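Local atomic coordinates of 3-hydroxyisobutyryl-CoA hydrolase (Mycobacterium thermoresistibile, PDB entry 4HDT), a protein that probably hydrolyses 3-hydroxyisobutyryl-CoA to 3-hydroxyisobutyrate and free coenzyme A, has a crotonase-type fold and binds zinc ions in the crystal. Residues S176-I181 with E217-P222; L289-R294 with A337-V342. One frame throughout, in Å; residues are numbered along the deposited sequence.

Contact 1 (S176-I181 with E217-P222)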
loop_
_atom_site.group_PDB
_atom_site.type_symbol
_atom_site.label_atom_id
_atom_site.label_comp_id
_atom_site.label_asym_id
_atom_site.label_seq_id
_atom_site.Cartn_x
_atom_site.Cartn_y
_atom_site.Cartn_z
ATOM N N SER A 176 -11.809 4.835 3.826
ATOM C CA SER A 176 -11.962 4.704 5.275
ATOM C C SER A 176 -11.607 3.319 5.785
ATOM O O SER A 176 -11.390 2.410 4.973
ATOM C CB SER A 176 -13.402 5.034 5.678
ATOM O OG SER A 176 -14.253 3.983 5.228
ATOM N N GLY A 177 -11.639 3.142 7.095
ATOM C CA GLY A 177 -11.516 1.816 7.692
ATOM C C GLY A 177 -12.582 0.854 7.198
ATOM O O GLY A 177 -12.268 -0.272 6.834
ATOM N N ALA A 178 -13.826 1.310 7.139
ATOM C CA ALA A 178 -14.919 0.431 6.722
ATOM C C ALA A 178 -14.713 0.041 5.255
ATOM O O ALA A 178 -14.943 -1.121 4.881
ATOM C CB ALA A 178 -16.261 1.133 6.909
ATOM N N ASP A 179 -14.269 0.992 4.446
ATOM C CA ASP A 179 -13.973 0.751 3.037
ATOM C C ASP A 179 -12.856 -0.277 2.955
ATOM O O ASP A 179 -12.864 -1.145 2.102
ATOM C CB ASP A 179 -13.496 2.018 2.332
ATOM C CG ASP A 179 -14.534 3.130 2.258
ATOM O OD1 ASP A 179 -15.766 2.833 2.246
ATOM O OD2 ASP A 179 -14.110 4.316 2.174
ATOM N N ALA A 180 -11.820 -0.118 3.785
ATOM C CA ALA A 180 -10.683 -1.059 3.751
ATOM C C ALA A 180 -11.126 -2.482 4.025
ATOM O O ALA A 180 -10.613 -3.433 3.387
ATOM C CB ALA A 180 -9.607 -0.624 4.740
ATOM N N ILE A 181 -12.050 -2.666 4.956
ATOM C CA ILE A 181 -12.563 -4.015 5.241
ATOM C C ILE A 181 -13.332 -4.527 4.013
ATOM O O ILE A 181 -13.153 -5.681 3.582
ATOM C CB ILE A 181 -13.415 -4.016 6.514
ATOM C CG1 ILE A 181 -12.510 -3.666 7.718
ATOM C CG2 ILE A 181 -14.118 -5.357 6.718
ATOM C CD1 ILE A 181 -13.296 -3.391 8.993
ATOM N N GLU A 217 -18.829 -3.718 14.937
ATOM C CA GLU A 217 -19.320 -3.657 13.562
ATOM C C GLU A 217 -18.876 -2.343 12.927
ATOM O O GLU A 217 -19.050 -1.283 13.523
ATOM C CB GLU A 217 -20.849 -3.724 13.521
ATOM N N PRO A 218 -18.264 -2.405 11.725
ATOM C CA PRO A 218 -17.859 -1.156 11.112
ATOM C C PRO A 218 -19.056 -0.335 10.684
ATOM O O PRO A 218 -20.120 -0.890 10.442
ATOM C CB PRO A 218 -17.030 -1.569 9.881
ATOM C CG PRO A 218 -17.165 -3.043 9.768
ATOM C CD PRO A 218 -17.768 -3.588 11.011
ATOM N N PRO A 219 -18.869 0.972 10.558
ATOM C CA PRO A 219 -19.965 1.736 9.988
ATOM C C PRO A 219 -20.090 1.497 8.489
ATOM O O PRO A 219 -19.306 0.760 7.863
ATOM C CB PRO A 219 -19.571 3.166 10.285
ATOM C CG PRO A 219 -18.098 3.164 10.322
ATOM C CD PRO A 219 -17.696 1.808 10.842
ATOM N N ALA A 220 -21.154 2.052 7.930
ATOM C CA ALA A 220 -21.369 2.049 6.500
ATOM C C ALA A 220 -20.121 2.457 5.707
ATOM O O ALA A 220 -19.435 3.405 6.059
ATOM C CB ALA A 220 -22.505 3.013 6.188
ATOM N N SER A 221 -19.817 1.684 4.668
ATOM C CA SER A 221 -18.727 1.950 3.721
ATOM C C SER A 221 -19.236 2.850 2.577
ATOM O O SER A 221 -20.052 2.434 1.764
ATOM C CB SER A 221 -18.166 0.643 3.154
ATOM O OG SER A 221 -17.393 0.804 1.968
ATOM N N PRO A 222 -18.756 4.094 2.498
ATOM C CA PRO A 222 -19.165 4.884 1.342
ATOM C C PRO A 222 -18.666 4.305 0.035
ATOM O O PRO A 222 -19.322 4.404 -0.987
ATOM C CB PRO A 222 -18.526 6.256 1.608
ATOM C CG PRO A 222 -18.090 6.242 3.024
ATOM C CD PRO A 222 -17.837 4.834 3.385
HETATM O O HOH W 1 -16.597 4.742 6.707
#

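Contact 2 (L289-R294 with A337-V342)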
loop_
_atom_site.group_PDB
_atom_site.type_symbol
_atom_site.label_atom_id
_atom_site.label_comp_id
_atom_site.label_asym_id
_atom_site.label_seq_id
_atom_site.Cartn_x
_atom_site.Cartn_y
_atom_site.Cartn_z
ATOM N N LEU A 289 4.678 -9.560 -6.541
ATOM C CA LEU A 289 5.787 -8.663 -6.161
ATOM C C LEU A 289 6.890 -8.678 -7.212
ATOM O O LEU A 289 7.567 -7.693 -7.396
ATOM C CB LEU A 289 6.354 -9.056 -4.793
ATOM C CG LEU A 289 5.396 -8.730 -3.629
ATOM C CD1 LEU A 289 5.720 -9.513 -2.357
ATOM C CD2 LEU A 289 5.425 -7.257 -3.350
ATOM N N ARG A 290 7.133 -9.822 -7.857
ATOM C CA ARG A 290 8.158 -9.857 -8.920
ATOM C C ARG A 290 7.803 -8.915 -10.069
ATOM O O ARG A 290 8.673 -8.271 -10.626
ATOM C CB ARG A 290 8.300 -11.254 -9.527
ATOM C CG ARG A 290 8.874 -12.298 -8.644
ATOM C CD ARG A 290 8.929 -13.607 -9.461
ATOM N NE ARG A 290 8.415 -14.747 -8.712
ATOM C CZ ARG A 290 9.162 -15.510 -7.924
ATOM N NH1 ARG A 290 10.476 -15.293 -7.762
ATOM N NH2 ARG A 290 8.584 -16.487 -7.263
ATOM N N GLN A 291 6.519 -8.858 -10.417
ATOM C CA GLN A 291 6.026 -7.964 -11.444
ATOM C C GLN A 291 6.167 -6.527 -10.976
ATOM O O GLN A 291 6.652 -5.657 -11.708
ATOM C CB GLN A 291 4.573 -8.275 -11.777
ATOM C CG GLN A 291 3.926 -7.386 -12.827
ATOM C CD GLN A 291 2.610 -7.995 -13.276
ATOM O OE1 GLN A 291 2.589 -8.851 -14.178
ATOM N NE2 GLN A 291 1.547 -7.615 -12.629
ATOM N N GLU A 292 5.752 -6.273 -9.749
ATOM C CA GLU A 292 5.837 -4.931 -9.208
ATOM C C GLU A 292 7.290 -4.446 -9.189
ATOM O O GLU A 292 7.583 -3.267 -9.405
ATOM C CB GLU A 292 5.264 -4.883 -7.792
ATOM C CG GLU A 292 3.735 -4.970 -7.704
ATOM C CD GLU A 292 3.193 -4.997 -6.282
ATOM O OE1 GLU A 292 3.976 -4.823 -5.336
ATOM O OE2 GLU A 292 1.964 -5.199 -6.106
ATOM N N TYR A 293 8.217 -5.341 -8.931
ATOM C CA TYR A 293 9.627 -4.943 -8.868
ATOM C C TYR A 293 10.122 -4.509 -10.258
ATOM O O TYR A 293 10.830 -3.515 -10.372
ATOM C CB TYR A 293 10.473 -6.106 -8.338
ATOM C CG TYR A 293 11.933 -5.801 -8.168
ATOM C CD1 TYR A 293 12.374 -4.977 -7.114
ATOM C CD2 TYR A 293 12.873 -6.339 -9.032
ATOM C CE1 TYR A 293 13.704 -4.685 -6.942
ATOM C CE2 TYR A 293 14.196 -6.042 -8.875
ATOM C CZ TYR A 293 14.626 -5.228 -7.844
ATOM O OH TYR A 293 15.994 -4.982 -7.766
ATOM N N ARG A 294 9.750 -5.247 -11.305
ATOM C CA ARG A 294 10.081 -4.828 -12.688
ATOM C C ARG A 294 9.523 -3.426 -12.959
ATOM O O ARG A 294 10.214 -2.562 -13.494
ATOM C CB ARG A 294 9.516 -5.791 -13.739
ATOM C CG ARG A 294 10.149 -7.181 -13.677
ATOM C CD ARG A 294 9.454 -8.135 -14.634
ATOM N NE ARG A 294 10.235 -9.323 -14.927
ATOM C CZ ARG A 294 9.879 -10.264 -15.820
ATOM N NH1 ARG A 294 8.723 -10.168 -16.484
ATOM N NH2 ARG A 294 10.673 -11.307 -16.045
ATOM N N ALA A 337 7.072 -1.421 -21.778
ATOM C CA ALA A 337 8.458 -1.204 -21.285
ATOM C C ALA A 337 8.589 -1.342 -19.764
ATOM O O ALA A 337 9.640 -1.714 -19.271
ATOM C CB ALA A 337 8.952 0.160 -21.722
ATOM N N TYR A 338 7.529 -1.068 -19.014
ATOM C CA TYR A 338 7.593 -1.164 -17.560
ATOM C C TYR A 338 7.609 -2.592 -17.047
ATOM O O TYR A 338 7.958 -2.835 -15.901
ATOM C CB TYR A 338 6.457 -0.403 -16.905
ATOM C CG TYR A 338 6.645 1.098 -16.847
ATOM C CD1 TYR A 338 6.512 1.884 -17.984
ATOM C CD2 TYR A 338 6.852 1.721 -15.634
ATOM C CE1 TYR A 338 6.653 3.273 -17.920
ATOM C CE2 TYR A 338 6.960 3.103 -15.539
ATOM C CZ TYR A 338 6.863 3.875 -16.679
ATOM O OH TYR A 338 6.952 5.239 -16.561
ATOM N N PHE A 339 7.276 -3.554 -17.910
ATOM C CA PHE A 339 7.168 -4.952 -17.532
ATOM C C PHE A 339 8.349 -5.763 -18.030
ATOM O O PHE A 339 8.343 -6.977 -17.891
ATOM C CB PHE A 339 5.832 -5.519 -18.050
ATOM C CG PHE A 339 4.646 -4.862 -17.432
ATOM C CD1 PHE A 339 4.156 -5.311 -16.228
ATOM C CD2 PHE A 339 4.023 -3.765 -18.032
ATOM C CE1 PHE A 339 3.087 -4.674 -15.611
ATOM C CE2 PHE A 339 2.947 -3.142 -17.436
ATOM C CZ PHE A 339 2.480 -3.584 -16.229
ATOM N N ALA A 340 9.388 -5.083 -18.518
ATOM C CA ALA A 340 10.576 -5.764 -19.001
ATOM C C ALA A 340 11.299 -6.506 -17.878
ATOM O O ALA A 340 11.324 -6.058 -16.698
ATOM C CB ALA A 340 11.509 -4.787 -19.676
ATOM N N PRO A 341 11.882 -7.667 -18.228
ATOM C CA PRO A 341 12.763 -8.379 -17.299
ATOM C C PRO A 341 13.873 -7.511 -16.783
ATOM O O PRO A 341 14.373 -6.647 -17.505
ATOM C CB PRO A 341 13.414 -9.457 -18.179
ATOM C CG PRO A 341 12.444 -9.703 -19.266
ATOM C CD PRO A 341 11.661 -8.423 -19.471
ATOM N N VAL A 342 14.299 -7.793 -15.564
ATOM C CA VAL A 342 15.437 -7.108 -14.968
ATOM C C VAL A 342 16.387 -8.173 -14.415
ATOM O O VAL A 342 16.007 -9.329 -14.296
ATOM C CB VAL A 342 14.978 -6.140 -13.866
ATOM C CG1 VAL A 342 14.072 -5.071 -14.466
ATOM C CG2 VAL A 342 14.323 -6.880 -12.698
HETATM O O HOH W 2 11.328 -3.368 -16.052
HETATM O O HOH W 3 6.553 -8.485 -15.768
#

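Contact 1 (S176-I181 with E217-P222)
Ser221 OG donates a hydrogen bond to Asp179 OD1 at 2.6 Å, the one direct hydrogen bond between 176-181 and 217-222. It uses the anti lone pair of OD1, on the side away from OD2. OG stands opposite the backbone N of Ser221 (chi1 163°), which carries it to the carboxylate. OD1 also accepts from Leu223 N, and Ser221 OG caps its own helix through Ala224 N. Pro222 CD lies 3.1 Å from Asp179 OD1. Pro222 N has no hydrogen to offer.

The other carboxylate oxygen serves helix 177-183. Ser176 N donates to Asp179 OD2 at 2.9 Å, from the anti side and 34° out of the carboxylate plane. In return Asp179 N donates to Ser176 OG at 3.1 Å. This reciprocal pair is a capping box at the start of the helix. A water bridges Ser176 OG and Ala220 O.

Apolar contacts continue along the helix. Ala178 CB faces the loop and lies 4.1 Å from Pro218 CB. Further on, Ile181 CD1 reaches Pro218 CG at 4.0 Å, with the two side chains roughly at right angles. Tyr189 of strand 188-189 touches Ile181, Pro218 and Pro219. Separately, the Ala178 CB methyl closely approaches a carbonyl oxygen, Pro219 O, at 3.2 Å.

Two helix starts are thus joined through one buried aspartate. Its oxygens take hydrogen bonds from Ser176, Ser221 and Leu223, which fix its rotation. These donors, with the N-terminal ends of two helices nearby, would probably stabilise its negative charge.

Contact 2 (L289-R294 with A337-V342)
The Arg294 guanidinium has Pro341 over one face, with Pro341 CA 3.4 Å above its plane and offset toward the rim. Ala340 C lies over the same face. At the edge, in plane, a water accepts from Arg294 NH1 at 2.8 Å and donates to Phe339 O. Arg294 NH2 forms a salt bridge with Glu345. The extended chain from CG to NE (chi2 174°, chi3 162°) runs past the loop backbone, with Arg294 CG 3.4 Å from Ala340 O.

The Phe339 ring takes Gln291 CG at its edge, 4.0 Å from Phe339 CE1. The Gln291 amide is turned 87° from the ring plane. Arg278 of helix 266-279 makes a cation-pi contact with this ring. Val342 CG2 approaches the Tyr293 ring obliquely, 3.9 Å from Tyr293 CE2.

A second water lies 2.9 Å from Arg294 O and 2.8 Å from Ala340 O, with more acceptors in reach than protons, and probably adds a further link. The Tyr338 side chain leads away, to Ile267 and Val271 of helix 266-279.

This is plain helix-loop packing: the loop after helix 332-336 lies against helix 285-299 in the helical C-terminal part of a crotonase-like chain.

In the fold
Contact 1 closes before contact 2 opens along the chain. They lie on opposite sides of the chain's centre, with their own centres about 33 Å apart and nearest atoms about 16 Å apart, so they do not touch. Contact 1 joins helix 177-183 to the loop between helices 207-214 and 222-225, near strand 188-189, at one edge of the six-stranded sheet. Contact 2 joins helix 285-299 to the loop after helix 332-336, and helices 85-103 and 266-279 pack around it. All four segments belong to the enoyl-CoA hydratase/isomerase region of the chain. Each contact thus fixes a loop against a helix, one beside the edge of the sheet and one among helices.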